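Side-chain contacts in beta-hexosaminidase Amuc_2018 (PDB 6JEB), which hydrolyses terminal non-reducing N-acetylhexosamine residues from N-glycans, chitobiose and related beta-linked substrates as a family 20 glycoside hydrolase: residues 41-46 against 66-71; 136-139 against 143-146. All coordinates share one frame; numbering follows the deposited sequence.

Contact 1 (41-46 against 66-71)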
# COMPACT_ATOMS: atom_id res chain seq x y z
N LEU A 41 -8.61 17.46 20.19
CA LEU A 41 -8.94 16.59 21.31
C LEU A 41 -8.38 17.22 22.57
O LEU A 41 -7.17 17.43 22.67
CB LEU A 41 -8.35 15.19 21.09
CG LEU A 41 -8.64 14.16 22.18
CD1 LEU A 41 -10.13 13.86 22.29
CD2 LEU A 41 -7.87 12.88 21.87
N THR A 42 -9.26 17.53 23.52
CA THR A 42 -8.87 18.18 24.77
C THR A 42 -9.03 17.18 25.90
O THR A 42 -10.13 16.64 26.11
CB THR A 42 -9.70 19.44 25.01
OG1 THR A 42 -9.54 20.32 23.89
CG2 THR A 42 -9.24 20.16 26.28
N VAL A 43 -7.95 16.94 26.63
CA VAL A 43 -7.92 16.01 27.75
C VAL A 43 -7.99 16.84 29.03
O VAL A 43 -7.12 17.69 29.27
CB VAL A 43 -6.65 15.14 27.71
CG1 VAL A 43 -6.55 14.26 28.96
CG2 VAL A 43 -6.63 14.30 26.43
N THR A 44 -9.03 16.62 29.83
CA THR A 44 -9.24 17.32 31.10
C THR A 44 -9.35 16.29 32.22
O THR A 44 -9.56 15.11 31.96
CB THR A 44 -10.52 18.17 31.06
OG1 THR A 44 -11.67 17.34 31.29
CG2 THR A 44 -10.66 18.92 29.74
N PRO A 45 -9.24 16.71 33.49
CA PRO A 45 -9.40 15.74 34.58
C PRO A 45 -10.76 15.08 34.63
O PRO A 45 -10.91 14.02 35.24
CB PRO A 45 -9.14 16.57 35.84
CG PRO A 45 -8.30 17.72 35.37
CD PRO A 45 -8.84 18.04 34.00
N GLN A 46 -11.77 15.69 34.01
CA GLN A 46 -13.12 15.14 34.01
C GLN A 46 -13.39 14.24 32.82
O GLN A 46 -14.42 13.55 32.80
CB GLN A 46 -14.15 16.28 34.01
CG GLN A 46 -14.09 17.19 35.24
CD GLN A 46 -12.95 18.20 35.20
OE1 GLN A 46 -12.55 18.67 34.13
NE2 GLN A 46 -12.42 18.55 36.37
N ARG A 66 -8.00 6.31 21.25
CA ARG A 66 -7.71 4.90 21.50
C ARG A 66 -6.29 4.72 22.02
O ARG A 66 -6.05 3.97 22.97
CB ARG A 66 -7.93 4.14 20.19
CG ARG A 66 -7.74 2.64 20.23
CD ARG A 66 -8.35 1.98 18.98
NE ARG A 66 -7.84 2.58 17.74
CZ ARG A 66 -8.47 2.57 16.57
NH1 ARG A 66 -9.67 1.99 16.44
NH2 ARG A 66 -7.91 3.13 15.52
N GLN A 67 -5.32 5.41 21.39
CA GLN A 67 -3.94 5.30 21.85
C GLN A 67 -3.77 5.89 23.24
O GLN A 67 -3.04 5.35 24.08
CB GLN A 67 -2.98 5.96 20.86
CG GLN A 67 -2.91 5.22 19.53
CD GLN A 67 -1.66 5.55 18.73
OE1 GLN A 67 -0.86 6.39 19.14
NE2 GLN A 67 -1.49 4.89 17.59
N LEU A 68 -4.46 7.01 23.52
CA LEU A 68 -4.39 7.59 24.86
C LEU A 68 -5.02 6.67 25.90
O LEU A 68 -4.53 6.58 27.03
CB LEU A 68 -5.08 8.96 24.88
CG LEU A 68 -4.34 10.07 24.14
CD1 LEU A 68 -5.20 11.32 24.16
CD2 LEU A 68 -2.98 10.33 24.76
N ARG A 69 -6.09 5.96 25.53
CA ARG A 69 -6.68 4.99 26.44
C ARG A 69 -5.72 3.84 26.71
O ARG A 69 -5.63 3.35 27.85
CB ARG A 69 -8.02 4.49 25.91
CG ARG A 69 -9.09 5.56 25.99
CD ARG A 69 -10.39 5.17 25.35
NE ARG A 69 -11.41 6.16 25.69
CZ ARG A 69 -12.53 6.37 25.02
NH1 ARG A 69 -12.81 5.65 23.94
NH2 ARG A 69 -13.37 7.31 25.44
N ASP A 70 -5.00 3.38 25.68
CA ASP A 70 -4.00 2.35 25.89
C ASP A 70 -2.88 2.85 26.79
O ASP A 70 -2.40 2.12 27.66
CB ASP A 70 -3.46 1.85 24.54
CG ASP A 70 -4.50 1.08 23.74
OD1 ASP A 70 -5.52 0.64 24.32
OD2 ASP A 70 -4.30 0.91 22.51
N GLN A 71 -2.46 4.11 26.61
CA GLN A 71 -1.46 4.68 27.50
C GLN A 71 -1.97 4.75 28.94
O GLN A 71 -1.28 4.32 29.88
CB GLN A 71 -1.02 6.06 27.00
CG GLN A 71 0.10 6.64 27.87
CD GLN A 71 0.61 7.98 27.36
OE1 GLN A 71 0.32 8.38 26.23
NE2 GLN A 71 1.38 8.67 28.20
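Leu41 and Val43 of strand 39-44 meet Leu68 of helix 55-73 in a small, wholly apolar strand-on-helix contact, in which one leucine methyl serves two residues of the sheet. Both elements belong to the alpha/beta domain that precedes the catalytic barrel in family 20 enzymes, and the helix packs here on one face of the mixed sheet. Leu41 and Leu68 meet tip to tip, CD2 of Leu41 standing 3.8 Å from CD1 of Leu68. The same CD1 of Leu68 lies 4.0 Å from CG2 of Val43, but here the two side chains cross obliquely. Leu41 sends its CG anti to the backbone N (chi1 -179°), which carries the branch out from the sheet to the helix. In Val43, chi1 of 175° leaves CG2 as the methyl facing Leu68, while CG1 stays beyond contact distance of it. Two apart on the strand, Leu41 and Val43 turn the same face to the helix, and the single methyl CD1 of Leu68 reaches both. The nearest pair of CA atoms, Val43 and Leu68, is 9.6 Å apart, so only side chains bridge the gap. Tyr4 touches both Val43 and Leu68, and Ile84 of the adjoining strand 79-86 also packs on Leu68, extending the apolar layer. Where the strand ends, Thr44 OG1 accepts a hydrogen bond from Gln46 N at 3.2 Å, an ST turn. Gln67, Asp70 and Gln71 touch helix 434-452, Asp70 with a salt bridge to Arg451, and Asp70 also hydrogen-bonds Tyr118 at the end of helix 106-118, so helix 55-73 lies between the sheet and those helices. No hydrogen bond joins the two segments; burial of all three touching residues is consistent with the hydrophobic effect contributing to the hold of helix on sheet.

Contact 2 (136-139 against 143-146)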
# COMPACT_ATOMS: atom_id res chain seq x y z
N LEU A 136 -8.31 -12.41 -7.94
CA LEU A 136 -9.58 -11.74 -8.18
C LEU A 136 -10.47 -12.62 -9.04
O LEU A 136 -10.12 -12.89 -10.19
CB LEU A 136 -9.35 -10.41 -8.89
CG LEU A 136 -10.65 -9.68 -9.24
CD1 LEU A 136 -11.21 -8.91 -8.04
CD2 LEU A 136 -10.47 -8.75 -10.44
N PRO A 137 -11.65 -13.03 -8.56
CA PRO A 137 -12.56 -13.78 -9.43
C PRO A 137 -13.20 -12.86 -10.46
O PRO A 137 -13.53 -11.71 -10.17
CB PRO A 137 -13.60 -14.33 -8.45
CG PRO A 137 -13.65 -13.28 -7.37
CD PRO A 137 -12.22 -12.79 -7.22
N VAL A 138 -13.35 -13.37 -11.68
CA VAL A 138 -13.98 -12.59 -12.75
C VAL A 138 -15.00 -13.48 -13.46
O VAL A 138 -14.61 -14.46 -14.11
CB VAL A 138 -12.95 -12.05 -13.76
CG1 VAL A 138 -13.65 -11.16 -14.78
CG2 VAL A 138 -11.83 -11.29 -13.06
N PRO A 139 -16.29 -13.17 -13.37
CA PRO A 139 -17.29 -13.95 -14.09
C PRO A 139 -16.97 -14.02 -15.58
O PRO A 139 -16.57 -13.02 -16.20
CB PRO A 139 -18.60 -13.19 -13.83
CG PRO A 139 -18.36 -12.50 -12.52
CD PRO A 139 -16.90 -12.11 -12.54
N LYS A 143 -11.01 -19.97 -15.71
CA LYS A 143 -9.65 -20.48 -15.55
C LYS A 143 -8.80 -19.60 -14.65
O LYS A 143 -7.72 -20.04 -14.23
CB LYS A 143 -8.96 -20.70 -16.90
CG LYS A 143 -9.63 -21.74 -17.79
CD LYS A 143 -8.72 -22.02 -18.99
CE LYS A 143 -9.36 -22.86 -20.04
NZ LYS A 143 -8.34 -23.21 -21.07
N LEU A 144 -9.23 -18.38 -14.32
CA LEU A 144 -8.52 -17.64 -13.29
C LEU A 144 -8.54 -18.42 -11.98
O LEU A 144 -7.54 -18.48 -11.27
CB LEU A 144 -9.13 -16.25 -13.10
CG LEU A 144 -9.09 -15.35 -14.34
CD1 LEU A 144 -9.80 -14.03 -14.03
CD2 LEU A 144 -7.66 -15.09 -14.77
N LYS A 145 -9.69 -19.04 -11.66
CA LYS A 145 -9.78 -19.88 -10.47
C LYS A 145 -9.09 -21.23 -10.69
O LYS A 145 -8.25 -21.64 -9.89
CB LYS A 145 -11.24 -20.09 -10.07
CG LYS A 145 -11.45 -21.11 -8.96
CD LYS A 145 -10.83 -20.69 -7.63
CE LYS A 145 -11.03 -21.77 -6.56
NZ LYS A 145 -10.51 -21.34 -5.20
N SER A 146 -9.43 -21.93 -11.78
CA SER A 146 -8.98 -23.31 -11.90
C SER A 146 -7.48 -23.42 -12.17
O SER A 146 -6.86 -24.43 -11.81
CB SER A 146 -9.77 -24.05 -12.98
OG SER A 146 -9.50 -23.49 -14.25
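Leu144 presses one methyl against Val138, closing the irregular segment 136-139 onto the start of the helix that follows. The tight part is narrow: CD1 of Leu144 lies 3.5 Å from CG2 of Val138 and 3.7 Å from its CB, so the leucine methyl sits against the branch point as well as one arm of the valine. The two side chains lie aslant to each other. In Val138 the arm beside the backbone N, CG2, does the touching; chi1 of -175° puts CG1 anti to that nitrogen. Leu144 has CG anti to its own carbonyl carbon (chi1 -60°), and chi2 of 177° sets CD1 anti to CA, making it the far end of an extended chain. A looser touch falls on the backbone, where O of Leu136 stands 4.0 Å from CD1 of Leu144; that carbonyl oxygen accepts a hydrogen bond from Trp134 NE1, whose side chain also packs on Leu144. No hydrogen bond links the two segments; the contact is made by buried apolar groups. The solvent side is different. Pro139 points away from the helix, and Lys143, Lys145 and Ser146 are exposed, the chain of Lys145 leading its end away from the loop. Leu144 is thus the inward-facing residue of this first helical turn, which widens to a pi-type turn at 144-146. Phe235 of helix 230-246, Leu197 of helix 195-200 and Met164 also touch Leu144, while Leu136 rests on Val239 and Leu243, so the loop after strand 123-127 and helix 143-148 both pack against helix 230-246 within the catalytic domain.

How the contacts relate
Contacts 1 and 2 follow one another along the chain, contact 1 closing before contact 2 opens, and share no helix, strand or sheet. Their centres are 48 Å apart, on opposite sides of the centre of the chain; their nearest atoms are about 27 Å apart, so the two do not touch. Contact 1, in the N-terminal domain and away from the annotated sites, joins sheet to a helix whose other side chains meet helix 434-452. Contact 2 ties a loop to its following helix on the periphery of the catalytic barrel, in the excursion after barrel strand 123-127; there the side chain of Leu136 is about 12 Å from that of active-site Asp130.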